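Local coordinates for RNA-binding protein (Porphyromonas gingivalis W83, PDB 7JLY) that probably binds RNA through a single RNA recognition motif domain, and can also bind calcium, at residues 8-14 with 69-74; 14-20 with 31-35; 22-26 with 59-64. One frame throughout, in Å; residues are numbered along the deposited sequence.

Contact 1: 8-14 with 69-74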
loop_
_atom_site.group_PDB
_atom_site.type_symbol
_atom_site.label_atom_id
_atom_site.label_comp_id
_atom_site.label_asym_id
_atom_site.label_seq_id
_atom_site.Cartn_x
_atom_site.Cartn_y
_atom_site.Cartn_z
ATOM N N GLY A 8 -4.536 3.350 1.752
ATOM C CA GLY A 8 -4.966 4.339 2.731
ATOM C C GLY A 8 -6.097 3.855 3.621
ATOM O O GLY A 8 -6.515 2.703 3.503
ATOM N N ASN A 9 -6.574 4.741 4.502
ATOM C CA ASN A 9 -7.513 4.388 5.573
ATOM C C ASN A 9 -6.978 3.245 6.445
ATOM O O ASN A 9 -7.737 2.388 6.924
ATOM C CB ASN A 9 -8.879 4.008 5.009
ATOM C CG ASN A 9 -9.949 4.034 6.065
ATOM O OD1 ASN A 9 -9.883 4.849 6.971
ATOM N ND2 ASN A 9 -10.897 3.101 5.998
ATOM N N LEU A 10 -5.667 3.238 6.655
ATOM C CA LEU A 10 -5.007 2.142 7.361
ATOM C C LEU A 10 -5.126 2.259 8.869
ATOM O O LEU A 10 -5.001 3.346 9.420
ATOM C CB LEU A 10 -3.520 2.092 6.983
ATOM C CG LEU A 10 -3.193 1.773 5.525
ATOM C CD1 LEU A 10 -1.691 1.912 5.275
ATOM C CD2 LEU A 10 -3.654 0.353 5.187
ATOM N N ASN A 11 -5.389 1.136 9.528
ATOM C CA ASN A 11 -5.130 0.993 10.959
ATOM C C ASN A 11 -3.741 1.577 11.244
ATOM O O ASN A 11 -2.781 1.269 10.535
ATOM C CB ASN A 11 -5.217 -0.493 11.351
ATOM C CG ASN A 11 -5.132 -0.732 12.862
ATOM O OD1 ASN A 11 -4.381 -0.064 13.586
ATOM N ND2 ASN A 11 -5.898 -1.709 13.338
ATOM N N TYR A 12 -3.626 2.443 12.245
ATOM C CA TYR A 12 -2.344 3.112 12.482
ATOM C C TYR A 12 -1.242 2.138 12.906
ATOM O O TYR A 12 -0.064 2.495 12.912
ATOM C CB TYR A 12 -2.503 4.218 13.524
ATOM C CG TYR A 12 -3.316 5.395 13.038
ATOM C CD1 TYR A 12 -2.912 6.136 11.926
ATOM C CD2 TYR A 12 -4.476 5.772 13.685
ATOM C CE1 TYR A 12 -3.648 7.210 11.481
ATOM C CE2 TYR A 12 -5.216 6.845 13.248
ATOM C CZ TYR A 12 -4.801 7.565 12.149
ATOM O OH TYR A 12 -5.548 8.646 11.709
ATOM N N ARG A 13 -1.623 0.907 13.242
ATOM C CA ARG A 13 -0.655 -0.136 13.557
ATOM C C ARG A 13 -0.070 -0.788 12.300
ATOM O O ARG A 13 0.888 -1.556 12.389
ATOM C CB ARG A 13 -1.293 -1.223 14.429
ATOM C CG ARG A 13 -1.703 -0.750 15.814
ATOM C CD ARG A 13 -2.305 -1.899 16.635
ATOM N NE ARG A 13 -1.289 -2.835 17.113
ATOM C CZ ARG A 13 -1.002 -3.997 16.533
ATOM N NH1 ARG A 13 -1.646 -4.379 15.440
ATOM N NH2 ARG A 13 -0.059 -4.776 17.043
ATOM N N VAL A 14 -0.643 -0.506 11.136
ATOM C CA VAL A 14 -0.125 -1.125 9.907
ATOM C C VAL A 14 1.290 -0.628 9.578
ATOM O O VAL A 14 1.526 0.574 9.444
ATOM C CB VAL A 14 -1.048 -0.865 8.709
ATOM C CG1 VAL A 14 -0.355 -1.257 7.418
ATOM C CG2 VAL A 14 -2.337 -1.658 8.869
ATOM N N PHE A 69 -8.978 -4.615 6.257
ATOM C CA PHE A 69 -7.639 -5.050 6.611
ATOM C C PHE A 69 -7.349 -4.478 8.003
ATOM O O PHE A 69 -7.448 -3.264 8.203
ATOM C CB PHE A 69 -6.629 -4.557 5.559
ATOM C CG PHE A 69 -5.202 -4.943 5.833
ATOM C CD1 PHE A 69 -4.808 -6.274 5.810
ATOM C CD2 PHE A 69 -4.241 -3.967 6.059
ATOM C CE1 PHE A 69 -3.489 -6.630 6.038
ATOM C CE2 PHE A 69 -2.915 -4.319 6.294
ATOM C CZ PHE A 69 -2.540 -5.648 6.287
ATOM N N GLN A 70 -7.021 -5.348 8.958
ATOM C CA GLN A 70 -6.816 -4.941 10.352
ATOM C C GLN A 70 -7.925 -3.980 10.814
ATOM O O GLN A 70 -7.660 -2.920 11.398
ATOM C CB GLN A 70 -5.415 -4.321 10.528
ATOM C CG GLN A 70 -4.283 -5.329 10.226
ATOM C CD GLN A 70 -2.895 -4.842 10.633
ATOM O OE1 GLN A 70 -2.748 -3.979 11.502
ATOM N NE2 GLN A 70 -1.865 -5.403 10.003
ATOM N N GLY A 71 -9.165 -4.355 10.510
ATOM C CA GLY A 71 -10.337 -3.661 11.018
ATOM C C GLY A 71 -10.801 -2.433 10.258
ATOM O O GLY A 71 -11.777 -1.796 10.659
ATOM N N ARG A 72 -10.135 -2.088 9.159
ATOM C CA ARG A 72 -10.567 -0.907 8.403
ATOM C C ARG A 72 -10.649 -1.175 6.898
ATOM O O ARG A 72 -9.811 -1.869 6.334
ATOM C CB ARG A 72 -9.639 0.284 8.654
ATOM C CG ARG A 72 -9.581 0.748 10.107
ATOM C CD ARG A 72 -8.977 2.139 10.237
ATOM N NE ARG A 72 -9.778 3.145 9.542
ATOM C CZ ARG A 72 -10.839 3.755 10.065
ATOM N NH1 ARG A 72 -11.220 3.483 11.309
ATOM N NH2 ARG A 72 -11.516 4.644 9.347
ATOM N N LYS A 73 -11.662 -0.607 6.260
ATOM C CA LYS A 73 -11.842 -0.786 4.827
ATOM C C LYS A 73 -10.686 -0.157 4.043
ATOM O O LYS A 73 -10.431 1.044 4.150
ATOM C CB LYS A 73 -13.179 -0.181 4.383
ATOM C CG LYS A 73 -13.463 -0.366 2.899
ATOM C CD LYS A 73 -14.939 -0.155 2.579
ATOM C CE LYS A 73 -15.351 1.287 2.791
ATOM N NZ LYS A 73 -16.788 1.472 2.409
ATOM N N LEU A 74 -9.965 -0.973 3.279
ATOM C CA LEU A 74 -8.841 -0.465 2.500
ATOM C C LEU A 74 -9.218 0.602 1.490
ATOM O O LEU A 74 -10.275 0.540 0.843
ATOM C CB LEU A 74 -8.155 -1.608 1.743
ATOM C CG LEU A 74 -7.315 -2.578 2.560
ATOM C CD1 LEU A 74 -7.042 -3.823 1.734
ATOM C CD2 LEU A 74 -6.003 -1.924 2.970
HETATM O O HOH W 1 -7.448 -0.277 5.781
HETATM O O HOH W 2 -13.346 1.244 7.472
HETATM O O HOH W 3 -5.771 -1.171 7.895
#

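Contact 2: 14-20 with 31-35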
loop_
_atom_site.group_PDB
_atom_site.type_symbol
_atom_site.label_atom_id
_atom_site.label_comp_id
_atom_site.label_asym_id
_atom_site.label_seq_id
_atom_site.Cartn_x
_atom_site.Cartn_y
_atom_site.Cartn_z
ATOM N N VAL A 14 -0.643 -0.506 11.136
ATOM C CA VAL A 14 -0.125 -1.125 9.907
ATOM C C VAL A 14 1.290 -0.628 9.578
ATOM O O VAL A 14 1.526 0.574 9.444
ATOM C CB VAL A 14 -1.048 -0.865 8.709
ATOM C CG1 VAL A 14 -0.355 -1.257 7.418
ATOM C CG2 VAL A 14 -2.337 -1.658 8.869
ATOM N N ARG A 15 2.227 -1.574 9.473
ATOM C CA ARG A 15 3.635 -1.278 9.186
ATOM C C ARG A 15 3.961 -1.473 7.716
ATOM O O ARG A 15 3.191 -2.079 6.984
ATOM C CB ARG A 15 4.545 -2.190 10.004
ATOM C CG ARG A 15 4.353 -2.057 11.497
ATOM C CD ARG A 15 4.916 -3.271 12.222
ATOM N NE ARG A 15 4.261 -4.514 11.818
ATOM C CZ ARG A 15 4.590 -5.706 12.302
ATOM N NH1 ARG A 15 5.565 -5.800 13.196
ATOM N NH2 ARG A 15 3.955 -6.800 11.899
ATOM N N GLU A 16 5.125 -0.985 7.296
ATOM C CA GLU A 16 5.587 -1.258 5.938
ATOM C C GLU A 16 5.660 -2.759 5.654
ATOM O O GLU A 16 5.328 -3.203 4.549
ATOM C CB GLU A 16 6.942 -0.591 5.700
ATOM C CG GLU A 16 6.788 0.928 5.563
ATOM C CD GLU A 16 8.107 1.658 5.505
ATOM O OE1 GLU A 16 9.151 0.979 5.450
ATOM O OE2 GLU A 16 8.090 2.908 5.514
ATOM N N GLU A 17 6.073 -3.561 6.636
ATOM C CA GLU A 17 6.203 -4.989 6.357
ATOM C C GLU A 17 4.830 -5.631 6.181
ATOM O O GLU A 17 4.687 -6.597 5.449
ATOM C CB GLU A 17 7.006 -5.705 7.445
ATOM C CG GLU A 17 6.247 -5.997 8.708
ATOM C CD GLU A 17 6.910 -7.091 9.519
ATOM O OE1 GLU A 17 6.489 -8.260 9.395
ATOM O OE2 GLU A 17 7.859 -6.778 10.269
ATOM N N ASP A 18 3.810 -5.069 6.823
ATOM C CA ASP A 18 2.445 -5.538 6.633
ATOM C C ASP A 18 1.927 -5.210 5.230
ATOM O O ASP A 18 1.182 -6.001 4.643
ATOM C CB ASP A 18 1.528 -4.925 7.693
ATOM C CG ASP A 18 1.993 -5.237 9.108
ATOM O OD1 ASP A 18 2.430 -6.379 9.337
ATOM O OD2 ASP A 18 1.929 -4.346 9.986
ATOM N N LEU A 19 2.304 -4.044 4.699
ATOM C CA LEU A 19 1.914 -3.676 3.339
ATOM C C LEU A 19 2.606 -4.564 2.327
ATOM O O LEU A 19 1.990 -5.028 1.380
ATOM C CB LEU A 19 2.234 -2.215 3.047
ATOM C CG LEU A 19 1.398 -1.210 3.838
ATOM C CD1 LEU A 19 1.739 0.187 3.384
ATOM C CD2 LEU A 19 -0.094 -1.483 3.636
ATOM N N THR A 20 3.896 -4.804 2.533
ATOM C CA THR A 20 4.621 -5.704 1.657
ATOM C C THR A 20 4.011 -7.092 1.732
ATOM O O THR A 20 3.823 -7.743 0.708
ATOM C CB THR A 20 6.109 -5.782 2.020
ATOM O OG1 THR A 20 6.697 -4.473 1.910
ATOM C CG2 THR A 20 6.828 -6.742 1.085
ATOM N N SER A 31 9.121 -1.710 -3.389
ATOM C CA SER A 31 9.157 -0.600 -2.459
ATOM C C SER A 31 7.897 -0.586 -1.611
ATOM O O SER A 31 6.813 -0.882 -2.104
ATOM C CB SER A 31 9.299 0.726 -3.225
ATOM O OG SER A 31 9.354 1.816 -2.332
ATOM N N ALA A 32 8.042 -0.241 -0.335
ATOM C CA ALA A 32 6.886 -0.063 0.531
ATOM C C ALA A 32 7.201 1.043 1.531
ATOM O O ALA A 32 8.257 1.035 2.177
ATOM C CB ALA A 32 6.524 -1.366 1.248
ATOM N N ARG A 33 6.300 2.016 1.629
ATOM C CA ARG A 33 6.528 3.180 2.478
ATOM C C ARG A 33 5.239 3.527 3.202
ATOM O O ARG A 33 4.194 3.620 2.569
ATOM C CB ARG A 33 6.990 4.387 1.652
ATOM C CG ARG A 33 8.184 4.137 0.749
ATOM C CD ARG A 33 8.604 5.408 0.019
ATOM N NE ARG A 33 7.734 5.741 -1.109
ATOM C CZ ARG A 33 7.199 6.944 -1.319
ATOM N NH1 ARG A 33 7.434 7.942 -0.472
ATOM N NH2 ARG A 33 6.425 7.151 -2.379
ATOM N N VAL A 34 5.305 3.694 4.521
ATOM C CA VAL A 34 4.195 4.287 5.259
ATOM C C VAL A 34 4.551 5.733 5.522
ATOM O O VAL A 34 5.648 6.023 6.003
ATOM C CB VAL A 34 3.915 3.573 6.590
ATOM C CG1 VAL A 34 2.928 4.391 7.429
ATOM C CG2 VAL A 34 3.375 2.150 6.350
ATOM N N ILE A 35 3.658 6.649 5.168
ATOM C CA ILE A 35 3.929 8.073 5.359
ATOM C C ILE A 35 3.680 8.415 6.815
ATOM O O ILE A 35 2.661 8.016 7.379
ATOM C CB ILE A 35 3.048 8.962 4.465
ATOM C CG1 ILE A 35 3.196 8.566 2.993
ATOM C CG2 ILE A 35 3.385 10.441 4.679
ATOM C CD1 ILE A 35 4.636 8.559 2.507
HETATM O O HOH W 4 7.302 4.498 7.652
#

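Contact 3: 22-26 with 59-64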
loop_
_atom_site.group_PDB
_atom_site.type_symbol
_atom_site.label_atom_id
_atom_site.label_comp_id
_atom_site.label_asym_id
_atom_site.label_seq_id
_atom_site.Cartn_x
_atom_site.Cartn_y
_atom_site.Cartn_z
ATOM N N LEU A 22 1.027 -7.999 2.378
ATOM C CA LEU A 22 -0.256 -7.984 1.697
ATOM C C LEU A 22 -0.098 -8.027 0.180
ATOM O O LEU A 22 -0.705 -8.861 -0.501
ATOM C CB LEU A 22 -1.047 -6.736 2.108
ATOM C CG LEU A 22 -2.477 -6.630 1.567
ATOM C CD1 LEU A 22 -3.313 -7.790 2.072
ATOM C CD2 LEU A 22 -3.103 -5.285 1.954
ATOM N N LEU A 23 0.717 -7.116 -0.350
ATOM C CA LEU A 23 0.806 -6.929 -1.797
ATOM C C LEU A 23 1.708 -7.966 -2.469
ATOM O O LEU A 23 1.494 -8.306 -3.633
ATOM C CB LEU A 23 1.293 -5.506 -2.126
ATOM C CG LEU A 23 0.207 -4.411 -2.162
ATOM C CD1 LEU A 23 -0.837 -4.741 -3.203
ATOM C CD2 LEU A 23 -0.464 -4.183 -0.799
ATOM N N GLN A 24 2.691 -8.499 -1.749
ATOM C CA GLN A 24 3.635 -9.413 -2.398
ATOM C C GLN A 24 2.963 -10.749 -2.740
ATOM O O GLN A 24 3.515 -11.561 -3.485
ATOM C CB GLN A 24 4.875 -9.644 -1.525
ATOM C CG GLN A 24 4.666 -10.619 -0.392
ATOM C CD GLN A 24 5.902 -10.771 0.489
ATOM O OE1 GLN A 24 6.964 -10.229 0.186
ATOM N NE2 GLN A 24 5.759 -11.514 1.581
ATOM N N GLN A 25 1.768 -10.968 -2.198
ATOM C CA GLN A 25 0.966 -12.133 -2.557
ATOM C C GLN A 25 0.595 -12.163 -4.038
ATOM O O GLN A 25 0.330 -13.238 -4.573
ATOM C CB GLN A 25 -0.322 -12.172 -1.728
ATOM C CG GLN A 25 -0.117 -12.373 -0.216
ATOM C CD GLN A 25 -1.435 -12.329 0.545
ATOM O OE1 GLN A 25 -1.836 -13.309 1.168
ATOM N NE2 GLN A 25 -2.120 -11.193 0.486
ATOM N N TYR A 26 0.575 -10.993 -4.685
ATOM C CA TYR A 26 0.096 -10.860 -6.066
ATOM C C TYR A 26 1.213 -10.711 -7.085
ATOM O O TYR A 26 0.955 -10.810 -8.271
ATOM C CB TYR A 26 -0.871 -9.664 -6.175
ATOM C CG TYR A 26 -1.979 -9.829 -5.168
ATOM C CD1 TYR A 26 -3.023 -10.724 -5.401
ATOM C CD2 TYR A 26 -1.941 -9.163 -3.956
ATOM C CE1 TYR A 26 -4.015 -10.911 -4.464
ATOM C CE2 TYR A 26 -2.931 -9.345 -3.006
ATOM C CZ TYR A 26 -3.964 -10.220 -3.267
ATOM O OH TYR A 26 -4.945 -10.407 -2.310
ATOM N N ARG A 59 -4.203 -6.471 -10.685
ATOM C CA ARG A 59 -4.864 -7.631 -10.091
ATOM C C ARG A 59 -5.008 -7.445 -8.580
ATOM O O ARG A 59 -6.056 -7.747 -8.003
ATOM C CB ARG A 59 -4.081 -8.909 -10.397
ATOM C CG ARG A 59 -4.459 -10.082 -9.518
ATOM C CD ARG A 59 -3.513 -11.252 -9.753
ATOM N NE ARG A 59 -3.683 -11.803 -11.095
ATOM C CZ ARG A 59 -4.600 -12.719 -11.391
ATOM N NH1 ARG A 59 -5.412 -13.167 -10.435
ATOM N NH2 ARG A 59 -4.706 -13.188 -12.626
ATOM N N ALA A 60 -3.954 -6.944 -7.935
ATOM C CA ALA A 60 -4.005 -6.750 -6.484
ATOM C C ALA A 60 -5.085 -5.735 -6.129
ATOM O O ALA A 60 -5.860 -5.940 -5.201
ATOM C CB ALA A 60 -2.652 -6.303 -5.941
ATOM N N ILE A 61 -5.149 -4.644 -6.886
ATOM C CA ILE A 61 -6.155 -3.624 -6.621
ATOM C C ILE A 61 -7.570 -4.195 -6.784
ATOM O O ILE A 61 -8.459 -3.925 -5.978
ATOM C CB ILE A 61 -5.946 -2.405 -7.550
ATOM C CG1 ILE A 61 -4.699 -1.635 -7.115
ATOM C CG2 ILE A 61 -7.192 -1.501 -7.563
ATOM C CD1 ILE A 61 -4.091 -0.778 -8.208
ATOM N N GLU A 62 -7.766 -5.011 -7.810
ATOM C CA GLU A 62 -9.087 -5.567 -8.103
ATOM C C GLU A 62 -9.533 -6.536 -7.005
ATOM O O GLU A 62 -10.704 -6.563 -6.614
ATOM C CB GLU A 62 -9.070 -6.277 -9.461
ATOM C CG GLU A 62 -10.365 -7.005 -9.828
ATOM C CD GLU A 62 -11.470 -6.061 -10.266
ATOM O OE1 GLU A 62 -11.188 -4.854 -10.471
ATOM O OE2 GLU A 62 -12.628 -6.524 -10.401
ATOM N N GLU A 63 -8.595 -7.327 -6.503
ATOM C CA GLU A 63 -8.924 -8.273 -5.442
ATOM C C GLU A 63 -9.146 -7.549 -4.119
ATOM O O GLU A 63 -10.109 -7.821 -3.391
ATOM C CB GLU A 63 -7.818 -9.331 -5.286
ATOM C CG GLU A 63 -8.004 -10.193 -4.033
ATOM C CD GLU A 63 -7.276 -11.515 -4.104
ATOM O OE1 GLU A 63 -7.070 -12.024 -5.235
ATOM O OE2 GLU A 63 -6.920 -12.043 -3.029
ATOM N N LEU A 64 -8.258 -6.614 -3.809
ATOM C CA LEU A 64 -8.262 -6.007 -2.481
ATOM C C LEU A 64 -9.332 -4.943 -2.306
ATOM O O LEU A 64 -9.657 -4.590 -1.167
ATOM C CB LEU A 64 -6.892 -5.417 -2.159
ATOM C CG LEU A 64 -5.771 -6.436 -1.935
ATOM C CD1 LEU A 64 -4.446 -5.717 -1.785
ATOM C CD2 LEU A 64 -6.040 -7.290 -0.695
#

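Contact 1: 8-14 with 69-74
V14 and F69 meet in the tightly packed part of this contact. CG2 of V14 lies 3.7 Å from CE2 of F69. L10 CD2 lies near the plane of the F69 ring, at its edge, and also packs on CD2 of L74 at 4.0 Å. Q70 CG sits over the centre of one face of the same ring. The Q70 chain runs on extended, and its OE1 comes up against V14 CG2.

The other side is polar, more solvent-facing and partly bridged by water. R72 holds N9 with two nitrogens on one atom. R72 NH2 reaches N9 OD1 at 2.9 Å along a lone pair in the carbonyl plane. NE donates to the same oxygen from above that plane, and the amide and guanidinium planes stand 87° apart. N9 CG is anti to the backbone N (chi1 -163°), with the amide turned to the other segment. Its ND2 donates to K73 O at 2.8 Å. N11 ND2 makes a nearly straight bond to Q70 O (2.9 Å, 170°). N11 OD1 takes the backbone N-H of R13 in an Asx turn. One water joins N9 O to R72 O, and another joins N11 N to F69 O.

In the RNA recognition motif, this contact joins the loop between the first strand and first helix, with its type I turn (N11 to V14), to the hairpin leading into the last strand, with its type I' turn (F69 to R72). Strand 72-78 pairs with strand 3-8. Helix 16-23 covers the apolar side, with L19 on L10 and V14, and L22 on F69.

Contact 2: 14-20 with 31-35
This is a helix-on-sheet contact of the RNA recognition motif. The first turn of helix 16-23 lies across strand 29-36, an outermost strand of the sheet within the chain. Segment axes 16-20 and 31-35 approach to 7.5 Å and make an angle of 135°, so the helix crosses the strand obliquely, with their directions more opposed than alike.

A32 and V34 point toward the helix, while R33 between them points away. The A32 methyl meets the T20 hydroxyl, with A32 CB 3.2 Å from T20 OG1. That hydroxyl also donates to E16 O, from above the carbonyl plane, so E16 O accepts from both OG1 and the backbone N of T20. V34 offers its CG2 branch to the helix. CG2 is 3.9 Å from L19 CD1, where the two side chains cross at about a right angle, and it also touches E16 CG.

E16 bridges to the strand backbone. Its chain is extended beyond CG (chi2 173°) and carries the carboxylate over the strand. E16 OE2 accepts the backbone N-H of V34 (OE2 to N 3.1 Å), on its anti side and in a fairly straight bond (164°). A water donates to both E16 OE2 and V34 O. The acid therefore grips the V34 backbone directly and through solvent.

R15, at the N-cap position, makes a side-on salt bridge to D18. R15 NE meets D18 OD2 at 3.0 Å, and R15 NH2 meets D18 OD1. The backbone N of R15 adds a second bond to OD2. These bonds tie the helix start together on its outer side.

Within the sheet, strand 29-36 pairs alongside 46-51 through backbone bonds of S31 with E50 and R33 with F48. L19 also touches V49 of that strand and L10 of the loop before helix 16-23.

Contact 3: 22-26 with 59-64
Y26 packs against A60 where the end of helix 16-23 and the residues after it meet helix 54-64. These are the two helices of the RNA recognition motif, side by side on one face of its sheet. A60 lies over one face of the Y26 ring. A60 CA is 4.1 Å from the ring centroid and 19° off the normal, a CH-pi contact. A60 CB touches Y26 CD2 and lies 3.6 Å from L23 CD1.

E63 comes to the hydroxyl edge of the ring, with its carboxylate plane nearly perpendicular to the ring. Y26 OH donates to E63 OE2 at 2.7 Å, from well above the carboxylate plane.

L64 packs next to A60 in the helix interface. L64 CD2 meets L22 CD1 tip to tip at 3.9 Å. Its CD1 reaches L23 CD1 and the Y26 ring at CE2. L22 CG is anti to the backbone N (chi1 -175°), and its end is thereby brought toward L64.

The next shell fixes these groups. Deeper in, L23 rests on I5, V29, V49 and M51 of the sheet. Q25 CB lies over the opposite face of the Y26 ring, so the ring is held between Q25 and A60. Q25 NE2 donates to L22 O on a lone pair, at 2.9 Å, tying this turn back to the helix.

How the contacts relate
From the N terminus, strand 3-8 runs into the loop that opens contact 1. That contact closes only near the end of the fold, with 69-74, and so encloses the other two. Contact 2 begins at V14, shared with contact 1, and closes a short loop when strand 29-36 returns beneath helix 16-23. Contact 3 starts later on that helix, inside this loop, and ends on helix 54-64, so contacts 2 and 3 cross. Contacts 2 and 3 both use helix 16-23, and contact 1 packs against it. F69 and L74 of contact 1 touch L22 of contact 3, and L74 CD1 also touches L64 O, tying the final hairpin to both helices.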